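Local coordinates for probable hydrolase (Pseudomonas aeruginosa, PDB 3OM8), which probably acts as an alpha/beta-fold hydrolase, perhaps with 3-oxoadipate enol-lactonase activity, at residues W160-L165 against P243-S248; L123-A128 against A217-T222. One frame throughout, in Å; residues are numbered along the deposited sequence.

Interaction 1: residues W160-L165 against P243-S248; sequences WFPPAL and PAVHLS
Trp160 and His246 meet where the end of helix 150-160 comes down on the loop after strand 238-242, and the pair shows how a ring can border another without stacking on it. The five-membered ring of the indole and the imidazole are near parallel, at 22°, but slid apart, their centroids 5.2 Å from each other, so they barely overlap. The touch itself is between Trp160 CD1 and His246 CD2, at 3.5 Å. His246 CB points toward 160-165, and with CG opposite its backbone nitrogen (chi1 -174°) the ring runs on beside the indole. Its two nitrogens are engaged by other residues: ND1 bonds Asp219 and NE2 makes a weak bond to Ser101.

Apolar contacts continue on the flanks. One methyl of Leu247, CD1, is shared between two aromatic rings, lying 3.6 Å from Phe161 CZ and 3.9 Å from Trp160 CE3, while Phe176 of helix 171-181 adjoins the same leucine. Farther along, Pro162 and Val245 run past each other in opposite directions, with Pro162 CD 3.7 Å from Val245 CG2; the other valine methyl rests against the Trp160 carbonyl.

The polar link is indirect. A water donates to Trp160 O at 2.5 Å, a short distance for this resolution, and accepts from Leu247 N at 2.7 Å, bridging the backbones where no direct hydrogen bond joins them. Together these contacts join the helical cap to the loop carrying the probable catalytic histidine, as in alpha/beta hydrolases, where the cap overlies the active site.

Interaction 2: residues L123-A128 against A217-T222; sequences LANTSA and AYDTVT
Thr222 packs closely against the backbone of Asn125 and Thr126, where strand 118-124 gives way to loop. Its CG2 lies 3.6 Å from Thr126 CA, and its CB is 3.5 Å from Thr126 O, while OG1 comes within 3.0 Å of Asn125 O. A chi1 of 43° sets OG1 between the threonine's own backbone nitrogen and carbonyl carbon, and from there the hydroxyl donates to Asp219 OD2 at 2.8 Å, arriving 49° out of the carboxylate plane. Asp219 also reaches 123-128, its OD2 lying 3.7 Å from Asn125 CB.

The contact is looser to one side, at Ser127, where it is reduced to Ser127 CB against Thr222 CG2 at 3.9 Å; the serine hydroxyl bonds instead to the backbone N of Trp129. Within 217-222, Thr220 and Val221 loop outward between the two touching residues and are partly exposed; Thr220 meets a second subunit, its carbonyl bonded to Ser225 there.

Chemically, the buried carboxylate is gripped at both oxygens: OD2 takes hydrogen bonds from the Thr222 hydroxyl and from His246 ND1, and Thr222 N gives Asp219 OD1 a weak bond. These bonds would restrict rotation of the carboxylate, consistent with Thr222 acting as a second-shell residue that positions a probable catalytic acid.

The two contacts, with centres about 11 Å apart, meet at the probable Ser-His-Asp triad. His246 of interaction 1 and Asp219 of interaction 2 are joined by a hydrogen bond, ND1 to OD2, at 2.9 Å, and a probable backbone bond, Tyr218 N to Ala244 O at 2.9 Å, ties their loops together. Thr222 touches the imidazole as well. Thus 160-165 borders the histidine from the cap, while 123-128 lies against the acid's loop; the pattern's nucleophile, Ser101, follows strand 95-100. Bound 1,2-ethanediol, probably from crystallisation, lies about 5 Å from the side chain of His246 and about 5 Å from that of Thr222, consistent with a pocket between core and cap.

Interaction 1: residues W160-L165 against P243-S248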
ATOM      1  N   TRP B 160      19.797   4.104  -5.429  1.00 59.20           N
ATOM      2  CA  TRP B 160      19.416   3.769  -4.061  1.00 55.95           C
ATOM      3  C   TRP B 160      18.845   4.964  -3.311  1.00 60.40           C
ATOM      4  O   TRP B 160      17.962   4.814  -2.485  1.00 60.56           O
ATOM      5  CB  TRP B 160      20.626   3.286  -3.278  1.00 51.29           C
ATOM      6  CG  TRP B 160      21.039   1.867  -3.516  1.00 56.92           C
ATOM      7  CD1 TRP B 160      20.413   0.939  -4.293  1.00 59.27           C
ATOM      8  CD2 TRP B 160      22.183   1.216  -2.953  1.00 51.06           C
ATOM      9  NE1 TRP B 160      21.101  -0.252  -4.248  1.00 60.25           N
ATOM     10  CE2 TRP B 160      22.186  -0.108  -3.424  1.00 52.91           C
ATOM     11  CE3 TRP B 160      23.200   1.624  -2.084  1.00 48.26           C
ATOM     12  CZ2 TRP B 160      23.159  -1.025  -3.056  1.00 54.97           C
ATOM     13  CZ3 TRP B 160      24.165   0.711  -1.718  1.00 49.14           C
ATOM     14  CH2 TRP B 160      24.141  -0.596  -2.206  1.00 53.17           C
ATOM     15  N   PHE B 161      19.378   6.147  -3.574  1.00 63.25           N
ATOM     16  CA  PHE B 161      19.008   7.299  -2.781  1.00 62.76           C
ATOM     17  C   PHE B 161      18.307   8.379  -3.590  1.00 76.26           C
ATOM     18  O   PHE B 161      18.570   8.549  -4.792  1.00 75.11           O
ATOM     19  CB  PHE B 161      20.234   7.890  -2.069  1.00 57.21           C
ATOM     20  CG  PHE B 161      20.854   6.964  -1.072  1.00 55.06           C
ATOM     21  CD1 PHE B 161      20.211   6.670   0.115  1.00 57.58           C
ATOM     22  CD2 PHE B 161      22.074   6.370  -1.328  1.00 51.51           C
ATOM     23  CE1 PHE B 161      20.777   5.803   1.035  1.00 57.93           C
ATOM     24  CE2 PHE B 161      22.640   5.506  -0.417  1.00 52.20           C
ATOM     25  CZ  PHE B 161      22.000   5.226   0.766  1.00 54.40           C
ATOM     26  N   PRO B 162      17.403   9.116  -2.920  1.00 80.69           N
ATOM     27  CA  PRO B 162      16.845  10.343  -3.486  1.00 87.48           C
ATOM     28  C   PRO B 162      18.002  11.222  -3.930  1.00 96.26           C
ATOM     29  O   PRO B 162      18.916  11.444  -3.139  1.00 98.55           O
ATOM     30  CB  PRO B 162      16.137  10.986  -2.285  1.00 83.62           C
ATOM     31  CG  PRO B 162      15.805   9.848  -1.380  1.00 76.88           C
ATOM     32  CD  PRO B 162      16.912   8.853  -1.552  1.00 75.62           C
ATOM     33  N   PRO B 163      17.975  11.714  -5.174  1.00101.72           N
ATOM     34  CA  PRO B 163      19.034  12.611  -5.643  1.00101.49           C
ATOM     35  C   PRO B 163      19.153  13.810  -4.709  1.00 98.89           C
ATOM     36  O   PRO B 163      20.162  14.509  -4.722  1.00100.06           O
ATOM     37  CB  PRO B 163      18.521  13.066  -7.011  1.00108.70           C
ATOM     38  CG  PRO B 163      17.023  12.891  -6.920  1.00108.86           C
ATOM     39  CD  PRO B 163      16.861  11.630  -6.133  1.00104.98           C
ATOM     40  N   ALA B 164      18.115  14.040  -3.911  1.00 96.79           N
ATOM     41  CA  ALA B 164      18.144  15.062  -2.875  1.00 96.55           C
ATOM     42  C   ALA B 164      19.111  14.647  -1.769  1.00 98.63           C
ATOM     43  O   ALA B 164      20.047  15.377  -1.433  1.00104.72           O
ATOM     44  CB  ALA B 164      16.753  15.273  -2.310  1.00 88.92           C
ATOM     45  N   LEU B 165      18.877  13.461  -1.216  1.00 88.37           N
ATOM     46  CA  LEU B 165      19.708  12.911  -0.152  1.00 84.30           C
ATOM     47  C   LEU B 165      21.185  12.788  -0.557  1.00 94.10           C
ATOM     48  O   LEU B 165      22.084  13.010   0.255  1.00 94.47           O
ATOM     49  CB  LEU B 165      19.147  11.553   0.269  1.00 80.32           C
ATOM     50  CG  LEU B 165      19.829  10.808   1.412  1.00 82.11           C
ATOM     51  CD1 LEU B 165      20.179  11.759   2.539  1.00 82.38           C
ATOM     52  CD2 LEU B 165      18.925   9.686   1.907  1.00 84.79           C
ATOM     53  N   PRO B 243       6.996   6.072   1.376  1.00 51.16           N
ATOM     54  CA  PRO B 243       7.392   7.010   0.321  1.00 49.34           C
ATOM     55  C   PRO B 243       8.914   7.010   0.153  1.00 49.59           C
ATOM     56  O   PRO B 243       9.539   8.072   0.153  1.00 47.20           O
ATOM     57  CB  PRO B 243       6.914   8.356   0.867  1.00 45.90           C
ATOM     58  CG  PRO B 243       7.044   8.207   2.348  1.00 47.72           C
ATOM     59  CD  PRO B 243       6.712   6.760   2.649  1.00 50.40           C
ATOM     60  N   ALA B 244       9.488   5.816   0.027  1.00 50.08           N
ATOM     61  CA  ALA B 244      10.936   5.648  -0.078  1.00 51.73           C
ATOM     62  C   ALA B 244      11.375   5.280  -1.485  1.00 54.89           C
ATOM     63  O   ALA B 244      10.556   4.942  -2.345  1.00 52.69           O
ATOM     64  CB  ALA B 244      11.419   4.582   0.893  1.00 47.08           C
ATOM     65  N   VAL B 245      12.690   5.339  -1.692  1.00 58.72           N
ATOM     66  CA  VAL B 245      13.328   4.843  -2.908  1.00 53.80           C
ATOM     67  C   VAL B 245      13.676   3.357  -2.764  1.00 59.00           C
ATOM     68  O   VAL B 245      12.837   2.514  -3.046  1.00 71.78           O
ATOM     69  CB  VAL B 245      14.555   5.676  -3.282  1.00 47.51           C
ATOM     70  CG1 VAL B 245      15.116   5.217  -4.622  1.00 47.71           C
ATOM     71  CG2 VAL B 245      14.179   7.158  -3.338  1.00 41.77           C
ATOM     72  N   HIS B 246      14.878   3.015  -2.311  1.00 55.95           N
ATOM     73  CA  HIS B 246      15.228   1.586  -2.254  1.00 56.54           C
ATOM     74  C   HIS B 246      15.653   1.024  -0.892  1.00 57.00           C
ATOM     75  O   HIS B 246      15.369  -0.132  -0.585  1.00 61.56           O
ATOM     76  CB  HIS B 246      16.255   1.207  -3.333  1.00 54.95           C
ATOM     77  CG  HIS B 246      16.536  -0.263  -3.405  1.00 53.23           C
ATOM     78  ND1 HIS B 246      15.579  -1.188  -3.764  1.00 49.68           N
ATOM     79  CD2 HIS B 246      17.671  -0.969  -3.174  1.00 56.30           C
ATOM     80  CE1 HIS B 246      16.105  -2.400  -3.739  1.00 51.28           C
ATOM     81  NE2 HIS B 246      17.375  -2.294  -3.387  1.00 55.24           N
ATOM     82  N   LEU B 247      16.344   1.817  -0.084  1.00 51.46           N
ATOM     83  CA  LEU B 247      16.735   1.356   1.243  1.00 49.19           C
ATOM     84  C   LEU B 247      15.791   1.985   2.266  1.00 54.83           C
ATOM     85  O   LEU B 247      16.152   2.921   2.983  1.00 59.30           O
ATOM     86  CB  LEU B 247      18.187   1.716   1.549  1.00 50.30           C
ATOM     87  CG  LEU B 247      19.276   1.142   0.622  1.00 49.75           C
ATOM     88  CD1 LEU B 247      20.540   1.943   0.759  1.00 57.14           C
ATOM     89  CD2 LEU B 247      19.550  -0.324   0.903  1.00 43.92           C
ATOM     90  N   SER B 248      14.575   1.457   2.333  1.00 50.59           N
ATOM     91  CA  SER B 248      13.521   2.116   3.108  1.00 48.16           C
ATOM     92  C   SER B 248      13.801   2.109   4.613  1.00 44.46           C
ATOM     93  O   SER B 248      13.372   3.012   5.317  1.00 47.23           O
ATOM     94  CB  SER B 248      12.149   1.539   2.761  1.00 42.60           C
ATOM     95  OG  SER B 248      12.116   0.139   2.943  1.00 46.15           O
TER
HETATM   96  O   HOH W   1      16.768   4.485  -0.269  1.00 58.64           O

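Interaction 2: residues L123-A128 against A217-T222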
ATOM      1  N   LEU B 123       9.746  -9.199   3.462  1.00 47.48           N
ATOM      2  CA  LEU B 123      10.396  -8.976   2.185  1.00 45.83           C
ATOM      3  C   LEU B 123      10.407  -7.484   1.913  1.00 50.03           C
ATOM      4  O   LEU B 123       9.367  -6.905   1.603  1.00 54.01           O
ATOM      5  CB  LEU B 123       9.608  -9.686   1.090  1.00 47.23           C
ATOM      6  CG  LEU B 123       9.366 -11.172   1.343  1.00 45.85           C
ATOM      7  CD1 LEU B 123       8.486 -11.777   0.259  1.00 41.46           C
ATOM      8  CD2 LEU B 123      10.698 -11.910   1.433  1.00 40.84           C
ATOM      9  N   ALA B 124      11.570  -6.855   2.039  1.00 46.65           N
ATOM     10  CA  ALA B 124      11.668  -5.407   1.879  1.00 46.79           C
ATOM     11  C   ALA B 124      12.298  -5.032   0.542  1.00 50.34           C
ATOM     12  O   ALA B 124      13.312  -5.605   0.147  1.00 53.56           O
ATOM     13  CB  ALA B 124      12.468  -4.800   3.022  1.00 47.04           C
ATOM     14  N   ASN B 125      11.697  -4.065  -0.144  1.00 46.87           N
ATOM     15  CA  ASN B 125      12.245  -3.545  -1.383  1.00 45.29           C
ATOM     16  C   ASN B 125      12.840  -4.673  -2.222  1.00 48.68           C
ATOM     17  O   ASN B 125      14.054  -4.724  -2.458  1.00 42.59           O
ATOM     18  CB  ASN B 125      13.325  -2.508  -1.071  1.00 51.76           C
ATOM     19  CG  ASN B 125      12.790  -1.319  -0.284  1.00 53.95           C
ATOM     20  OD1 ASN B 125      12.393  -0.310  -0.866  1.00 55.99           O
ATOM     21  ND2 ASN B 125      12.806  -1.424   1.043  1.00 41.66           N
ATOM     22  N   THR B 126      11.984  -5.589  -2.647  1.00 45.28           N
ATOM     23  CA  THR B 126      12.440  -6.766  -3.353  1.00 44.52           C
ATOM     24  C   THR B 126      11.518  -7.091  -4.516  1.00 48.39           C
ATOM     25  O   THR B 126      10.630  -6.309  -4.865  1.00 52.80           O
ATOM     26  CB  THR B 126      12.555  -7.983  -2.418  1.00 43.78           C
ATOM     27  OG1 THR B 126      13.267  -9.035  -3.090  1.00 44.71           O
ATOM     28  CG2 THR B 126      11.172  -8.483  -2.016  1.00 36.70           C
ATOM     29  N   SER B 127      11.735  -8.257  -5.110  1.00 45.86           N
ATOM     30  CA  SER B 127      11.027  -8.623  -6.317  1.00 44.93           C
ATOM     31  C   SER B 127      11.108 -10.120  -6.552  1.00 51.50           C
ATOM     32  O   SER B 127      11.999 -10.793  -6.034  1.00 55.10           O
ATOM     33  CB  SER B 127      11.620  -7.863  -7.502  1.00 42.39           C
ATOM     34  OG  SER B 127      11.212  -8.432  -8.728  1.00 46.89           O
ATOM     35  N   ALA B 128      10.167 -10.636  -7.333  1.00 50.75           N
ATOM     36  CA  ALA B 128      10.170 -12.039  -7.714  1.00 51.14           C
ATOM     37  C   ALA B 128      10.744 -12.227  -9.115  1.00 53.77           C
ATOM     38  O   ALA B 128      10.934 -13.353  -9.565  1.00 57.10           O
ATOM     39  CB  ALA B 128       8.771 -12.608  -7.643  1.00 45.15           C
ATOM     40  N   ALA B 217       7.708   3.565  -2.822  1.00 45.81           N
ATOM     41  CA  ALA B 217       6.925   4.134  -3.909  1.00 45.25           C
ATOM     42  C   ALA B 217       7.796   4.629  -5.059  1.00 46.78           C
ATOM     43  O   ALA B 217       7.358   4.650  -6.207  1.00 49.26           O
ATOM     44  CB  ALA B 217       6.052   5.273  -3.393  1.00 40.56           C
ATOM     45  N   TYR B 218       9.013   5.058  -4.741  1.00 45.57           N
ATOM     46  CA  TYR B 218       9.899   5.655  -5.741  1.00 53.29           C
ATOM     47  C   TYR B 218      11.093   4.754  -6.137  1.00 56.25           C
ATOM     48  O   TYR B 218      12.112   5.220  -6.661  1.00 55.18           O
ATOM     49  CB  TYR B 218      10.389   7.008  -5.243  1.00 50.88           C
ATOM     50  CG  TYR B 218       9.272   7.936  -4.803  1.00 49.29           C
ATOM     51  CD1 TYR B 218       8.428   8.531  -5.737  1.00 51.03           C
ATOM     52  CD2 TYR B 218       9.081   8.238  -3.468  1.00 50.90           C
ATOM     53  CE1 TYR B 218       7.420   9.382  -5.355  1.00 54.74           C
ATOM     54  CE2 TYR B 218       8.058   9.100  -3.061  1.00 49.21           C
ATOM     55  CZ  TYR B 218       7.230   9.663  -4.014  1.00 54.39           C
ATOM     56  OH  TYR B 218       6.223  10.522  -3.639  1.00 52.45           O
ATOM     57  N   ASP B 219      10.938   3.460  -5.896  1.00 54.29           N
ATOM     58  CA  ASP B 219      12.003   2.490  -6.092  1.00 52.36           C
ATOM     59  C   ASP B 219      12.115   2.160  -7.579  1.00 55.40           C
ATOM     60  O   ASP B 219      11.131   1.736  -8.196  1.00 53.88           O
ATOM     61  CB  ASP B 219      11.663   1.227  -5.296  1.00 52.40           C
ATOM     62  CG  ASP B 219      12.871   0.364  -5.007  1.00 53.14           C
ATOM     63  OD1 ASP B 219      13.871   0.485  -5.729  1.00 58.39           O
ATOM     64  OD2 ASP B 219      12.809  -0.447  -4.060  1.00 51.84           O
ATOM     65  N   THR B 220      13.303   2.373  -8.146  1.00 54.76           N
ATOM     66  CA  THR B 220      13.599   2.009  -9.544  1.00 63.65           C
ATOM     67  C   THR B 220      14.350   0.689  -9.668  1.00 61.16           C
ATOM     68  O   THR B 220      14.295   0.043 -10.707  1.00 62.73           O
ATOM     69  CB  THR B 220      14.435   3.080 -10.263  1.00 66.02           C
ATOM     70  OG1 THR B 220      15.307   3.716  -9.319  1.00 72.16           O
ATOM     71  CG2 THR B 220      13.526   4.119 -10.885  1.00 66.46           C
ATOM     72  N   VAL B 221      15.064   0.300  -8.620  1.00 57.67           N
ATOM     73  CA  VAL B 221      15.685  -1.020  -8.581  1.00 60.38           C
ATOM     74  C   VAL B 221      14.610  -2.114  -8.504  1.00 65.85           C
ATOM     75  O   VAL B 221      14.424  -2.891  -9.440  1.00 63.47           O
ATOM     76  CB  VAL B 221      16.643  -1.143  -7.383  1.00 67.26           C
ATOM     77  CG1 VAL B 221      17.301  -2.514  -7.369  1.00 68.98           C
ATOM     78  CG2 VAL B 221      17.695  -0.047  -7.433  1.00 68.82           C
ATOM     79  N   THR B 222      13.896  -2.160  -7.381  1.00 63.08           N
ATOM     80  CA  THR B 222      12.776  -3.077  -7.205  1.00 54.16           C
ATOM     81  C   THR B 222      11.488  -2.255  -7.120  1.00 57.31           C
ATOM     82  O   THR B 222      11.105  -1.791  -6.040  1.00 56.76           O
ATOM     83  CB  THR B 222      12.941  -3.927  -5.934  1.00 52.88           C
ATOM     84  OG1 THR B 222      13.390  -3.091  -4.862  1.00 56.21           O
ATOM     85  CG2 THR B 222      13.973  -5.022  -6.148  1.00 48.69           C
TER